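Local coordinates for protein beta-galactosidase (Marinomonas sp. ef1, PDB 6Y2K) that hydrolyses terminal beta-galactosyl residues as a cold-active, hexameric GH42 beta-galactosidase, at residues L272-L277 against V320-H325. Residues are numbered along the deposited sequence; the frame is centred on the assembly and turned at random.
Sequences LDKEPL and VNWAPH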
loop_
_atom_site.group_PDB
_atom_site.type_symbol
_atom_site.label_atom_id
_atom_site.label_comp_id
_atom_site.label_asym_id
_atom_site.label_seq_id
_atom_site.Cartn_x
_atom_site.Cartn_y
_atom_site.Cartn_z
ATOM N N LEU A 272 -4.177 -26.599 -8.742
ATOM C CA LEU A 272 -3.605 -25.342 -8.242
ATOM C C LEU A 272 -4.558 -24.159 -8.470
ATOM O O LEU A 272 -4.841 -23.396 -7.543
ATOM C CB LEU A 272 -2.245 -25.046 -8.879
ATOM C CG LEU A 272 -1.555 -23.771 -8.373
ATOM C CD1 LEU A 272 -1.294 -23.809 -6.870
ATOM C CD2 LEU A 272 -0.272 -23.551 -9.146
ATOM N N ASP A 273 -5.046 -24.031 -9.700
ATOM C CA ASP A 273 -5.920 -22.923 -10.073
ATOM C C ASP A 273 -7.274 -23.028 -9.376
ATOM O O ASP A 273 -7.784 -22.019 -8.869
ATOM C CB ASP A 273 -6.112 -22.855 -11.590
ATOM C CG ASP A 273 -7.046 -21.724 -12.007
ATOM O OD1 ASP A 273 -6.613 -20.552 -12.051
ATOM O OD2 ASP A 273 -8.228 -22.010 -12.289
ATOM N N LYS A 274 -7.832 -24.238 -9.336
ATOM C CA LYS A 274 -9.180 -24.452 -8.806
ATOM C C LYS A 274 -9.310 -24.463 -7.272
ATOM O O LYS A 274 -10.282 -23.926 -6.745
ATOM C CB LYS A 274 -9.772 -25.755 -9.367
ATOM C CG LYS A 274 -11.216 -26.019 -8.952
ATOM C CD LYS A 274 -11.709 -27.341 -9.502
ATOM C CE LYS A 274 -13.130 -27.619 -9.052
ATOM N NZ LYS A 274 -13.465 -29.059 -9.229
ATOM N N GLU A 275 -8.379 -25.104 -6.567
ATOM C CA GLU A 275 -8.588 -25.433 -5.144
ATOM C C GLU A 275 -8.400 -24.253 -4.175
ATOM O O GLU A 275 -7.359 -23.598 -4.205
ATOM C CB GLU A 275 -7.673 -26.587 -4.704
ATOM C CG GLU A 275 -7.945 -27.919 -5.388
ATOM C CD GLU A 275 -9.342 -28.470 -5.159
ATOM O OE1 GLU A 275 -9.832 -29.213 -6.041
ATOM O OE2 GLU A 275 -9.942 -28.179 -4.101
ATOM N N PRO A 276 -9.390 -23.994 -3.297
ATOM C CA PRO A 276 -9.199 -22.947 -2.282
ATOM C C PRO A 276 -8.094 -23.198 -1.261
ATOM O O PRO A 276 -7.690 -22.264 -0.578
ATOM C CB PRO A 276 -10.560 -22.885 -1.575
ATOM C CG PRO A 276 -11.526 -23.358 -2.593
ATOM C CD PRO A 276 -10.796 -24.439 -3.349
ATOM N N LEU A 277 -7.623 -24.438 -1.134
ATOM C CA LEU A 277 -6.420 -24.755 -0.336
ATOM C C LEU A 277 -5.249 -23.781 -0.572
ATOM O O LEU A 277 -4.556 -23.380 0.367
ATOM C CB LEU A 277 -5.955 -26.173 -0.686
ATOM C CG LEU A 277 -4.615 -26.678 -0.152
ATOM C CD1 LEU A 277 -4.656 -26.789 1.356
ATOM C CD2 LEU A 277 -4.292 -28.024 -0.772
ATOM N N VAL A 320 -5.518 -28.561 -19.616
ATOM C CA VAL A 320 -6.813 -29.237 -19.464
ATOM C C VAL A 320 -7.974 -28.251 -19.757
ATOM O O VAL A 320 -7.737 -27.096 -20.100
ATOM C CB VAL A 320 -6.947 -29.922 -18.080
ATOM C CG1 VAL A 320 -5.802 -30.920 -17.859
ATOM C CG2 VAL A 320 -7.014 -28.918 -16.936
ATOM N N ASN A 321 -9.219 -28.724 -19.639
ATOM C CA ASN A 321 -10.418 -27.943 -20.001
ATOM C C ASN A 321 -11.233 -27.434 -18.812
ATOM O O ASN A 321 -12.024 -26.509 -18.980
ATOM C CB ASN A 321 -11.374 -28.803 -20.829
ATOM C CG ASN A 321 -11.834 -30.041 -20.074
ATOM O OD1 ASN A 321 -11.031 -30.945 -19.842
ATOM N ND2 ASN A 321 -13.105 -30.069 -19.644
ATOM N N TRP A 322 -11.070 -28.052 -17.642
ATOM C CA TRP A 322 -12.103 -28.002 -16.590
ATOM C C TRP A 322 -11.877 -27.007 -15.451
ATOM O O TRP A 322 -12.816 -26.710 -14.721
ATOM C CB TRP A 322 -12.399 -29.403 -16.030
ATOM C CG TRP A 322 -11.202 -30.220 -15.628
ATOM C CD1 TRP A 322 -10.634 -31.239 -16.339
ATOM C CD2 TRP A 322 -10.442 -30.102 -14.421
ATOM N NE1 TRP A 322 -9.563 -31.753 -15.656
ATOM C CE2 TRP A 322 -9.427 -31.080 -14.472
ATOM C CE3 TRP A 322 -10.518 -29.264 -13.299
ATOM C CZ2 TRP A 322 -8.491 -31.238 -13.452
ATOM C CZ3 TRP A 322 -9.585 -29.432 -12.274
ATOM C CH2 TRP A 322 -8.584 -30.406 -12.362
ATOM N N ALA A 323 -10.662 -26.481 -15.295
ATOM C CA ALA A 323 -10.406 -25.486 -14.249
ATOM C C ALA A 323 -10.834 -24.100 -14.745
ATOM O O ALA A 323 -10.985 -23.907 -15.956
ATOM C CB ALA A 323 -8.950 -25.496 -13.860
ATOM N N PRO A 324 -11.048 -23.136 -13.825
ATOM C CA PRO A 324 -11.381 -21.779 -14.292
ATOM C C PRO A 324 -10.343 -21.214 -15.272
ATOM O O PRO A 324 -10.707 -20.581 -16.273
ATOM C CB PRO A 324 -11.446 -20.956 -12.991
ATOM C CG PRO A 324 -11.785 -21.955 -11.932
ATOM C CD PRO A 324 -11.171 -23.262 -12.358
ATOM N N HIS A 325 -9.063 -21.474 -15.008
ATOM C CA HIS A 325 -7.997 -21.093 -15.934
ATOM C C HIS A 325 -7.132 -22.310 -16.196
ATOM O O HIS A 325 -6.913 -23.127 -15.292
ATOM C CB HIS A 325 -7.181 -19.930 -15.368
ATOM C CG HIS A 325 -8.028 -18.891 -14.700
ATOM N ND1 HIS A 325 -8.229 -18.865 -13.339
ATOM C CD2 HIS A 325 -8.767 -17.874 -15.212
ATOM C CE1 HIS A 325 -9.048 -17.871 -13.034
ATOM N NE2 HIS A 325 -9.391 -17.255 -14.152
#
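Both carboxylate oxygens of Asp273 are taken by His325, one through the ring and one through the backbone. His325 ND1 donates to Asp273 OD1 over 2.7 Å, at an N-H...O angle of 156°; the acceptor uses its syn lone pair and lies in the imidazole plane. Carboxylate and ring stand almost perpendicular, 89° apart. The amide N of His325 gives its hydrogen to Asp273 OD2 over 2.9 Å, coming from well above the carboxylate plane. With CG anti to the backbone N (chi1 179°), the Asp273 carboxylate is carried toward the loop 320-325. With an alanine here, ND1 and the amide N of His325 would probably both lose their acceptors and the imidazole would be freer to turn. In the TIM barrel, the contact joins the C-terminal end of the short helix 268-274, after strand 261-266, to the loop following strand 310-315, so two consecutive beta-alpha connections meet. Pro324 fits in beside the pair: its CD is 3.2 Å from Asp273 OD2, and its CB sits over one face of the imidazole, toward the rim. Farther along, the extended Lys274 chain crosses the Trp322 side chain at about a right angle, Lys274 CD meeting the indole edge at Trp322 CZ3, 4.1 Å away. Trp322 NE1 is hydrogen-bonded to a glycerol, probably from the crystallisation liquor. A second subunit packs Arg431 on Pro324 and Pro530 on His325.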